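Local coordinates for protein lipopolysaccharide core heptose(I) kinase RfaP (Pseudomonas aeruginosa, PDB 6DFL) that phosphorylates the first heptose of the lipopolysaccharide core, using ATP and magnesium, and also has protein-tyrosine kinase activity, autophosphorylating on tyrosines, at residues A209-F212 / S213-I217; R241-A244 / G245-A248; L247-M250 / E251-E255. One frame throughout, in Å; residues are numbered along the deposited sequence.

All three contacts are local, and each touches the palmitoyl-phosphopantetheine ligand, but they meet it at different places. Contact 1, at the end of helix 200-212, lies nearest the centre of the chain and runs along the fatty-acyl tail, pairing an aromatic-aliphatic sandwich with bonds that finish a helix. Contacts 2 and 3 lie farther out and share helix 244-257, the first at its start and the second one to two turns on; each joins a ligand-facing side to an exposed one. Contact 2 is mostly main-chain bonding, whereas contact 3 adds charged side chains packed on an indole. Contacts 1 and 3 touch directly, through Tyr211 and Glu251.

Contact 1: A209-F212 / S213-I217; sequences ALYF and SALDI. With G9S (S-[2-({N-[(2S)-2-hydroxy-3,3-dimethyl-4-(phosphonooxy)butanoyl]-beta-alanyl}amino)ethyl] hexadecanethioate), chain C.
Ser213 bonds back to the last turn of helix 200-212 twice. Its N reaches Ala209 O at 3.0 Å, and its hydroxyl OG donates to Leu210 O at 3.0 Å, arriving 25° out of the carbonyl plane. With chi1 at 90°, OG sits between the backbone N and the carbonyl carbon, where it can reach that oxygen and also take a hydrogen bond from Ile166 N. One residue further on, Ala214 N bonds to Tyr211 O at 2.8 Å, coming from above the carbonyl plane. Three successive carbonyls are thus satisfied as the helix gives way to two type I turns, 212-215 and 214-217, in the α-helical part of this kinase-superfamily fold. The turns bring Leu215 back against the last helical turn, where its CD2 makes a CH-pi contact with the face of the Tyr211 ring, 3.6 Å from the centroid. Ligand carbons C12 and C13 lie over the opposite face, so the phenol is sandwiched between a leucine methyl and the acyl chain. Tyr211 OH, at the polar tip, is hydrogen-bonded to both Lys224 NZ and Glu251 OE2, which should fix how far the ring can swing. Deeper along the tail, Leu210 CG approaches C23 at 4.0 Å and Ile217 CD1 comes within 3.8 Å of C27.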
loop_
_atom_site.group_PDB
_atom_site.type_symbol
_atom_site.label_atom_id
_atom_site.label_comp_id
_atom_site.label_asym_id
_atom_site.label_seq_id
_atom_site.Cartn_x
_atom_site.Cartn_y
_atom_site.Cartn_z
ATOM N N ALA A 209 -3.165 -5.856 8.357
ATOM C CA ALA A 209 -1.729 -6.093 8.266
ATOM C C ALA A 209 -1.017 -4.879 7.682
ATOM O O ALA A 209 0.038 -4.469 8.184
ATOM C CB ALA A 209 -1.463 -7.344 7.435
ATOM N N LEU A 210 -1.588 -4.258 6.641
ATOM C CA LEU A 210 -0.925 -3.085 6.088
ATOM C C LEU A 210 -0.764 -2.011 7.149
ATOM O O LEU A 210 0.314 -1.418 7.286
ATOM C CB LEU A 210 -1.690 -2.562 4.889
ATOM C CG LEU A 210 -0.921 -1.421 4.254
ATOM C CD1 LEU A 210 0.424 -1.880 3.768
ATOM C CD2 LEU A 210 -1.733 -0.819 3.112
ATOM N N TYR A 211 -1.799 -1.805 7.961
ATOM C CA TYR A 211 -1.729 -0.810 9.021
ATOM C C TYR A 211 -0.661 -1.172 10.059
ATOM O O TYR A 211 0.156 -0.330 10.439
ATOM C CB TYR A 211 -3.096 -0.668 9.683
ATOM C CG TYR A 211 -3.176 0.418 10.728
ATOM C CD1 TYR A 211 -2.421 1.575 10.616
ATOM C CD2 TYR A 211 -3.995 0.273 11.838
ATOM C CE1 TYR A 211 -2.490 2.571 11.579
ATOM C CE2 TYR A 211 -4.076 1.262 12.799
ATOM C CZ TYR A 211 -3.310 2.400 12.670
ATOM O OH TYR A 211 -3.386 3.385 13.629
ATOM N N PHE A 212 -0.663 -2.409 10.550
ATOM C CA PHE A 212 0.298 -2.733 11.603
ATOM C C PHE A 212 1.718 -2.643 11.088
ATOM O O PHE A 212 2.618 -2.272 11.840
ATOM C CB PHE A 212 -0.005 -4.103 12.192
ATOM C CG PHE A 212 -1.437 -4.233 12.659
ATOM C CD1 PHE A 212 -2.125 -3.118 13.115
ATOM C CD2 PHE A 212 -2.104 -5.441 12.612
ATOM C CE1 PHE A 212 -3.426 -3.208 13.540
ATOM C CE2 PHE A 212 -3.432 -5.527 13.037
ATOM C CZ PHE A 212 -4.080 -4.404 13.495
ATOM N N SER A 213 1.937 -2.889 9.803
ATOM C CA SER A 213 3.287 -2.705 9.294
ATOM C C SER A 213 3.695 -1.243 9.237
ATOM O O SER A 213 4.844 -0.955 8.900
ATOM C CB SER A 213 3.423 -3.342 7.910
ATOM O OG SER A 213 3.101 -2.431 6.872
ATOM N N ALA A 214 2.809 -0.291 9.556
ATOM C CA ALA A 214 3.136 1.106 9.292
ATOM C C ALA A 214 2.964 1.996 10.517
ATOM O O ALA A 214 2.960 3.225 10.377
ATOM C CB ALA A 214 2.311 1.624 8.117
ATOM N N LEU A 215 2.882 1.404 11.713
ATOM C CA LEU A 215 2.663 2.136 12.958
ATOM C C LEU A 215 3.823 3.029 13.372
ATOM O O LEU A 215 3.656 3.829 14.301
ATOM C CB LEU A 215 2.375 1.163 14.094
ATOM C CG LEU A 215 1.176 0.270 13.817
ATOM C CD1 LEU A 215 0.955 -0.681 14.966
ATOM C CD2 LEU A 215 -0.092 1.133 13.520
ATOM N N ASP A 216 4.970 2.949 12.704
ATOM C CA ASP A 216 6.186 3.571 13.205
ATOM C C ASP A 216 6.776 4.572 12.219
ATOM O O ASP A 216 7.972 4.862 12.270
ATOM C CB ASP A 216 7.208 2.479 13.553
ATOM C CG ASP A 216 8.366 3.003 14.355
ATOM O OD1 ASP A 216 8.123 3.554 15.452
ATOM O OD2 ASP A 216 9.514 2.874 13.876
ATOM N N ILE A 217 5.974 5.119 11.317
ATOM C CA ILE A 217 6.501 6.035 10.324
ATOM C C ILE A 217 5.898 7.428 10.460
ATOM O O ILE A 217 6.072 8.266 9.566
ATOM C CB ILE A 217 6.307 5.479 8.908
ATOM C CG1 ILE A 217 4.809 5.370 8.581
ATOM C CG2 ILE A 217 7.010 4.136 8.756
ATOM C CD1 ILE A 217 4.548 4.778 7.237
HETATM C C1 G9S C . -9.428 7.929 12.514
HETATM C C2 G9S C . -9.073 9.700 14.273
HETATM C C3 G9S C . -9.131 10.123 15.732
HETATM C C4 G9S C . -10.502 10.068 16.382
HETATM C C5 G9S C . -12.863 9.446 15.405
HETATM C C6 G9S C . -13.546 11.854 14.508
HETATM C C7 G9S C . -14.327 13.044 15.013
HETATM C C8 G9S C . -12.160 12.300 14.126
HETATM C C10 G9S C . -8.415 4.621 11.987
HETATM C C11 G9S C . -8.088 3.199 12.348
HETATM C C12 G9S C . -7.052 2.539 11.469
HETATM C C13 G9S C . -6.398 3.442 10.438
HETATM C C14 G9S C . -6.645 3.081 8.966
HETATM C C15 G9S C . -5.536 2.334 8.242
HETATM C C16 G9S C . -4.329 3.124 7.794
HETATM N N2 G9S C . -9.473 8.354 13.890
HETATM C C19 G9S C . -8.099 7.424 12.013
HETATM C C20 G9S C . -14.264 11.312 13.310
HETATM C C21 G9S C . -3.543 2.616 6.588
HETATM C C22 G9S C . -2.092 3.085 6.544
HETATM C C23 G9S C . -1.123 2.351 5.663
HETATM C C24 G9S C . -0.456 3.178 4.584
HETATM C C25 G9S C . 0.709 2.593 3.795
HETATM C C26 G9S C . 1.671 3.571 3.114
HETATM C C27 G9S C . 2.871 4.037 3.917
HETATM C C28 G9S C . 3.925 4.780 3.152
HETATM C C29 G9S C . 5.292 4.176 3.084
HETATM C C30 G9S C . -13.522 10.807 15.669
HETATM N N3 G9S C . -11.469 9.132 15.755
HETATM O O2 G9S C . -8.704 10.499 13.419
HETATM O O3 G9S C . -9.395 4.906 11.308
HETATM O O4 G9S C . -13.536 8.561 14.885
HETATM O O5 G9S C . -13.043 11.335 16.853
HETATM O O6 G9S C . -15.346 12.768 15.921
HETATM O O8 G9S C . -17.365 13.472 17.266
HETATM O O9 G9S C . -17.573 13.225 14.776
HETATM P P1 G9S C . -16.670 13.615 15.928
HETATM S S1 G9S C . -7.516 5.924 12.789
#

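Contact 2: R241-A244 / G245-A248; sequences RDEA and GLLA. With G9S (S-[2-({N-[(2S)-2-hydroxy-3,3-dimethyl-4-(phosphonooxy)butanoyl]-beta-alanyl}amino)ethyl] hexadecanethioate), chain C.
Glu243 O takes the amide of Leu247 in a nearly straight bond, 2.9 Å from O to N with 174° at the hydrogen. The same oxygen also packs against the Leu247 side chain, 3.4 Å from its CG. Next along, Ala248 N reaches Ala244 O at 2.9 Å, a more bent bond of 141°. These two links set the first turn of helix 244-257, and Glu243, having left helical geometry after helix 236-242, stands at the N-cap of the new helix. Its side chain bends at chi2 and runs alongside Leu246, pointing the same way, with OE1 3.8 Å from Leu246 CD2. The other carboxylate oxygen, OE2, makes a salt bridge to Lys200 NZ, tying this junction to the start of helix 200-212. Leu247 faces the ligand. Its CG lies anti to the carbonyl carbon (chi1 -65°), which carries the branch toward the thioester, and CD2 comes within 3.7 Å of the thioester oxygen O3. Leu247 O lies 3.5 Å from C11, the acyl carbon next to the thioester carbonyl. Leu228 and Phe232 of helix 221-232 pack on Leu247 and Glu243 in turn. The arrangement is a one-residue junction between consecutive helices, with Glu243 leaving the first and N-capping the second, and the first helical turn forming part of the wall of the acyl-thioester pocket.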
loop_
_atom_site.group_PDB
_atom_site.type_symbol
_atom_site.label_atom_id
_atom_site.label_comp_id
_atom_site.label_asym_id
_atom_site.label_seq_id
_atom_site.Cartn_x
_atom_site.Cartn_y
_atom_site.Cartn_z
ATOM N N ARG A 241 -18.524 5.546 9.531
ATOM C CA ARG A 241 -19.773 5.058 10.089
ATOM C C ARG A 241 -19.922 3.557 9.866
ATOM O O ARG A 241 -20.217 2.815 10.806
ATOM C CB ARG A 241 -20.953 5.838 9.475
ATOM C CG ARG A 241 -22.345 5.413 9.930
ATOM C CD ARG A 241 -23.333 6.570 9.716
ATOM N NE ARG A 241 -24.657 6.279 10.253
ATOM C CZ ARG A 241 -25.783 6.351 9.547
ATOM N NH1 ARG A 241 -25.752 6.734 8.272
ATOM N NH2 ARG A 241 -26.951 6.066 10.120
ATOM N N ASP A 242 -19.707 3.098 8.632
ATOM C CA ASP A 242 -19.976 1.705 8.293
ATOM C C ASP A 242 -18.824 0.776 8.676
ATOM O O ASP A 242 -19.047 -0.422 8.883
ATOM C CB ASP A 242 -20.263 1.561 6.793
ATOM C CG ASP A 242 -21.508 2.354 6.327
ATOM O OD1 ASP A 242 -22.240 2.922 7.171
ATOM O OD2 ASP A 242 -21.741 2.392 5.097
ATOM N N GLU A 243 -17.596 1.286 8.753
ATOM C CA GLU A 243 -16.461 0.469 9.157
ATOM C C GLU A 243 -16.057 0.719 10.610
ATOM O O GLU A 243 -14.962 0.327 11.018
ATOM C CB GLU A 243 -15.279 0.697 8.207
ATOM C CG GLU A 243 -15.606 0.491 6.716
ATOM C CD GLU A 243 -16.098 -0.911 6.376
ATOM O OE1 GLU A 243 -15.865 -1.844 7.175
ATOM O OE2 GLU A 243 -16.735 -1.079 5.302
ATOM N N ALA A 244 -16.954 1.316 11.403
ATOM C CA ALA A 244 -16.606 1.779 12.742
ATOM C C ALA A 244 -15.961 0.682 13.584
ATOM O O ALA A 244 -14.966 0.928 14.274
ATOM C CB ALA A 244 -17.858 2.300 13.441
ATOM N N GLY A 245 -16.529 -0.525 13.549
ATOM C CA GLY A 245 -16.031 -1.602 14.384
ATOM C C GLY A 245 -14.682 -2.121 13.922
ATOM O O GLY A 245 -13.780 -2.340 14.734
ATOM N N LEU A 246 -14.526 -2.321 12.614
ATOM C CA LEU A 246 -13.224 -2.639 12.057
ATOM C C LEU A 246 -12.181 -1.606 12.465
ATOM O O LEU A 246 -11.132 -1.946 13.010
ATOM C CB LEU A 246 -13.331 -2.733 10.544
ATOM C CG LEU A 246 -12.028 -2.895 9.757
ATOM C CD1 LEU A 246 -11.414 -4.254 10.032
ATOM C CD2 LEU A 246 -12.290 -2.693 8.248
ATOM N N LEU A 247 -12.469 -0.331 12.248
ATOM C CA LEU A 247 -11.480 0.700 12.545
ATOM C C LEU A 247 -11.165 0.794 14.031
ATOM O O LEU A 247 -10.059 1.196 14.405
ATOM C CB LEU A 247 -11.975 2.048 12.037
ATOM C CG LEU A 247 -12.103 2.072 10.522
ATOM C CD1 LEU A 247 -12.636 3.431 10.039
ATOM C CD2 LEU A 247 -10.745 1.757 9.921
ATOM N N ALA A 248 -12.130 0.483 14.893
ATOM C CA ALA A 248 -11.881 0.555 16.324
ATOM C C ALA A 248 -11.030 -0.623 16.771
ATOM O O ALA A 248 -10.153 -0.482 17.632
ATOM C CB ALA A 248 -13.202 0.572 17.083
HETATM C C1 G9S C . -9.428 7.929 12.514
HETATM C C2 G9S C . -9.073 9.700 14.273
HETATM C C3 G9S C . -9.131 10.123 15.732
HETATM C C4 G9S C . -10.502 10.068 16.382
HETATM C C5 G9S C . -12.863 9.446 15.405
HETATM C C6 G9S C . -13.546 11.854 14.508
HETATM C C7 G9S C . -14.327 13.044 15.013
HETATM C C8 G9S C . -12.160 12.300 14.126
HETATM C C10 G9S C . -8.415 4.621 11.987
HETATM C C11 G9S C . -8.088 3.199 12.348
HETATM C C12 G9S C . -7.052 2.539 11.469
HETATM C C13 G9S C . -6.398 3.442 10.438
HETATM C C14 G9S C . -6.645 3.081 8.966
HETATM C C15 G9S C . -5.536 2.334 8.242
HETATM C C16 G9S C . -4.329 3.124 7.794
HETATM N N2 G9S C . -9.473 8.354 13.890
HETATM C C19 G9S C . -8.099 7.424 12.013
HETATM C C20 G9S C . -14.264 11.312 13.310
HETATM C C21 G9S C . -3.543 2.616 6.588
HETATM C C22 G9S C . -2.092 3.085 6.544
HETATM C C23 G9S C . -1.123 2.351 5.663
HETATM C C24 G9S C . -0.456 3.178 4.584
HETATM C C25 G9S C . 0.709 2.593 3.795
HETATM C C26 G9S C . 1.671 3.571 3.114
HETATM C C27 G9S C . 2.871 4.037 3.917
HETATM C C28 G9S C . 3.925 4.780 3.152
HETATM C C29 G9S C . 5.292 4.176 3.084
HETATM C C30 G9S C . -13.522 10.807 15.669
HETATM N N3 G9S C . -11.469 9.132 15.755
HETATM O O2 G9S C . -8.704 10.499 13.419
HETATM O O3 G9S C . -9.395 4.906 11.308
HETATM O O4 G9S C . -13.536 8.561 14.885
HETATM O O5 G9S C . -13.043 11.335 16.853
HETATM O O6 G9S C . -15.346 12.768 15.921
HETATM O O8 G9S C . -17.365 13.472 17.266
HETATM O O9 G9S C . -17.573 13.225 14.776
HETATM P P1 G9S C . -16.670 13.615 15.928
HETATM S S1 G9S C . -7.516 5.924 12.789
#

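Contact 3: L247-M250 / E251-E255. With G9S (S-[2-({N-[(2S)-2-hydroxy-3,3-dimethyl-4-(phosphonooxy)butanoyl]-beta-alanyl}amino)ethyl] hexadecanethioate), chain C.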
loop_
_atom_site.group_PDB
_atom_site.type_symbol
_atom_site.label_atom_id
_atom_site.label_comp_id
_atom_site.label_asym_id
_atom_site.label_seq_id
_atom_site.Cartn_x
_atom_site.Cartn_y
_atom_site.Cartn_z
ATOM N N LEU A 247 -12.469 -0.331 12.248
ATOM C CA LEU A 247 -11.480 0.700 12.545
ATOM C C LEU A 247 -11.165 0.794 14.031
ATOM O O LEU A 247 -10.059 1.196 14.405
ATOM C CB LEU A 247 -11.975 2.048 12.037
ATOM C CG LEU A 247 -12.103 2.072 10.522
ATOM C CD1 LEU A 247 -12.636 3.431 10.039
ATOM C CD2 LEU A 247 -10.745 1.757 9.921
ATOM N N ALA A 248 -12.130 0.483 14.893
ATOM C CA ALA A 248 -11.881 0.555 16.324
ATOM C C ALA A 248 -11.030 -0.623 16.771
ATOM O O ALA A 248 -10.153 -0.482 17.632
ATOM C CB ALA A 248 -13.202 0.572 17.083
ATOM N N TRP A 249 -11.273 -1.789 16.176
ATOM C CA TRP A 249 -10.446 -2.952 16.448
ATOM C C TRP A 249 -9.014 -2.705 16.011
ATOM O O TRP A 249 -8.085 -2.869 16.808
ATOM C CB TRP A 249 -11.015 -4.178 15.747
ATOM C CG TRP A 249 -10.107 -5.352 15.851
ATOM C CD1 TRP A 249 -10.027 -6.236 16.891
ATOM C CD2 TRP A 249 -9.142 -5.776 14.888
ATOM N NE1 TRP A 249 -9.078 -7.185 16.629
ATOM C CE2 TRP A 249 -8.512 -6.927 15.409
ATOM C CE3 TRP A 249 -8.745 -5.298 13.638
ATOM C CZ2 TRP A 249 -7.508 -7.609 14.719
ATOM C CZ3 TRP A 249 -7.743 -5.971 12.959
ATOM C CH2 TRP A 249 -7.132 -7.113 13.503
HETATM N N MSE A 250 -8.817 -2.271 14.764
HETATM C CA MSE A 250 -7.473 -1.996 14.278
HETATM C C MSE A 250 -6.782 -1.000 15.167
HETATM O O MSE A 250 -5.615 -1.150 15.468
HETATM C CB MSE A 250 -7.472 -1.471 12.858
HETATM C CG MSE A 250 -7.880 -2.479 11.820
HETATM SE SE MSE A 250 -8.255 -1.673 10.083
HETATM C CE MSE A 250 -6.568 -0.837 9.682
ATOM N N GLU A 251 -7.500 0.023 15.613
ATOM C CA GLU A 251 -6.841 0.996 16.473
ATOM C C GLU A 251 -6.458 0.372 17.812
ATOM O O GLU A 251 -5.465 0.779 18.418
ATOM C CB GLU A 251 -7.733 2.220 16.666
ATOM C CG GLU A 251 -6.973 3.485 17.068
ATOM C CD GLU A 251 -5.668 3.677 16.304
ATOM O OE1 GLU A 251 -4.622 3.941 16.951
ATOM O OE2 GLU A 251 -5.680 3.556 15.061
ATOM N N ARG A 252 -7.220 -0.622 18.269
ATOM C CA ARG A 252 -6.958 -1.232 19.563
ATOM C C ARG A 252 -5.762 -2.169 19.486
ATOM O O ARG A 252 -4.870 -2.126 20.338
ATOM C CB ARG A 252 -8.197 -1.977 20.041
ATOM C CG ARG A 252 -9.173 -1.125 20.789
ATOM C CD ARG A 252 -10.111 -2.009 21.592
ATOM N NE ARG A 252 -10.578 -3.144 20.799
ATOM C CZ ARG A 252 -11.555 -3.066 19.898
ATOM N NH1 ARG A 252 -12.169 -1.907 19.679
ATOM N NH2 ARG A 252 -11.923 -4.144 19.219
ATOM N N LYS A 253 -5.737 -3.027 18.464
ATOM C CA LYS A 253 -4.558 -3.832 18.177
ATOM C C LYS A 253 -3.319 -2.961 17.981
ATOM O O LYS A 253 -2.258 -3.238 18.554
ATOM C CB LYS A 253 -4.811 -4.691 16.944
ATOM C CG LYS A 253 -3.855 -5.854 16.803
ATOM C CD LYS A 253 -4.626 -7.102 16.463
ATOM C CE LYS A 253 -3.727 -8.328 16.442
ATOM N NZ LYS A 253 -4.529 -9.560 16.160
ATOM N N ALA A 254 -3.439 -1.892 17.187
ATOM C CA ALA A 254 -2.288 -1.029 16.921
ATOM C C ALA A 254 -1.750 -0.383 18.192
ATOM O O ALA A 254 -0.535 -0.176 18.310
ATOM C CB ALA A 254 -2.651 0.049 15.899
ATOM N N GLU A 255 -2.627 -0.054 19.146
ATOM C CA GLU A 255 -2.163 0.441 20.439
ATOM C C GLU A 255 -1.275 -0.588 21.142
ATOM O O GLU A 255 -0.118 -0.301 21.470
ATOM C CB GLU A 255 -3.358 0.827 21.311
ATOM C CG GLU A 255 -3.811 2.277 21.110
ATOM C CD GLU A 255 -5.268 2.541 21.539
ATOM O OE1 GLU A 255 -5.755 1.848 22.467
ATOM O OE2 GLU A 255 -5.921 3.444 20.944
HETATM C C1 G9S C . -9.428 7.929 12.514
HETATM C C2 G9S C . -9.073 9.700 14.273
HETATM C C3 G9S C . -9.131 10.123 15.732
HETATM C C4 G9S C . -10.502 10.068 16.382
HETATM C C5 G9S C . -12.863 9.446 15.405
HETATM C C6 G9S C . -13.546 11.854 14.508
HETATM C C7 G9S C . -14.327 13.044 15.013
HETATM C C8 G9S C . -12.160 12.300 14.126
HETATM C C10 G9S C . -8.415 4.621 11.987
HETATM C C11 G9S C . -8.088 3.199 12.348
HETATM C C12 G9S C . -7.052 2.539 11.469
HETATM C C13 G9S C . -6.398 3.442 10.438
HETATM C C14 G9S C . -6.645 3.081 8.966
HETATM C C15 G9S C . -5.536 2.334 8.242
HETATM C C16 G9S C . -4.329 3.124 7.794
HETATM N N2 G9S C . -9.473 8.354 13.890
HETATM C C19 G9S C . -8.099 7.424 12.013
HETATM C C20 G9S C . -14.264 11.312 13.310
HETATM C C21 G9S C . -3.543 2.616 6.588
HETATM C C22 G9S C . -2.092 3.085 6.544
HETATM C C23 G9S C . -1.123 2.351 5.663
HETATM C C24 G9S C . -0.456 3.178 4.584
HETATM C C25 G9S C . 0.709 2.593 3.795
HETATM C C26 G9S C . 1.671 3.571 3.114
HETATM C C27 G9S C . 2.871 4.037 3.917
HETATM C C28 G9S C . 3.925 4.780 3.152
HETATM C C29 G9S C . 5.292 4.176 3.084
HETATM C C30 G9S C . -13.522 10.807 15.669
HETATM N N3 G9S C . -11.469 9.132 15.755
HETATM O O2 G9S C . -8.704 10.499 13.419
HETATM O O3 G9S C . -9.395 4.906 11.308
HETATM O O4 G9S C . -13.536 8.561 14.885
HETATM O O5 G9S C . -13.043 11.335 16.853
HETATM O O6 G9S C . -15.346 12.768 15.921
HETATM O O8 G9S C . -17.365 13.472 17.266
HETATM O O9 G9S C . -17.573 13.225 14.776
HETATM P P1 G9S C . -16.670 13.615 15.928
HETATM S S1 G9S C . -7.516 5.924 12.789
#
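Arg252 folds its guanidinium back over the backbone of its own helix, so that Trp249 CA lies 3.2 Å above the guanidinium plane. The bend at chi3 (-44°) turns the group that way. Ala248 O lies over the same flat group, and although NH1 is 3.2 Å from it, the angle is too poor for a hydrogen bond. The indole of Trp249 and the guanidinium stand 74° apart, with NH2 at the indole edge, 3.7 Å from CD1, rather than over its face. Lys253 takes up the other end of the indole: its aliphatic chain runs alongside, and CD comes 3.4 Å from CZ2. Beneath these side chains the helix is held by regular main-chain bonds, such as Lys253 N to Trp249 O at 2.9 Å and Ala254 N to Met250 O at 2.9 Å. Arg252 N is less well placed, shared between Ala248 O and Trp249 O in two weak bonds. Residue 250 is selenomethionine, introduced in place of methionine; the kink at chi3 brings its CE to 3.6 Å from ligand carbon C15. The next residue, Glu251, one turn on from Leu247, places OE2 3.6 Å from ligand carbon C11 and close to the thioester sulfur, while Tyr211 OH holds that oxygen by a hydrogen bond. Within the fold, helix 244-257 lies against helix 200-212, with Trp249 on Ala208, Met250 and Ala254 on Tyr211, and Lys253 on Phe212.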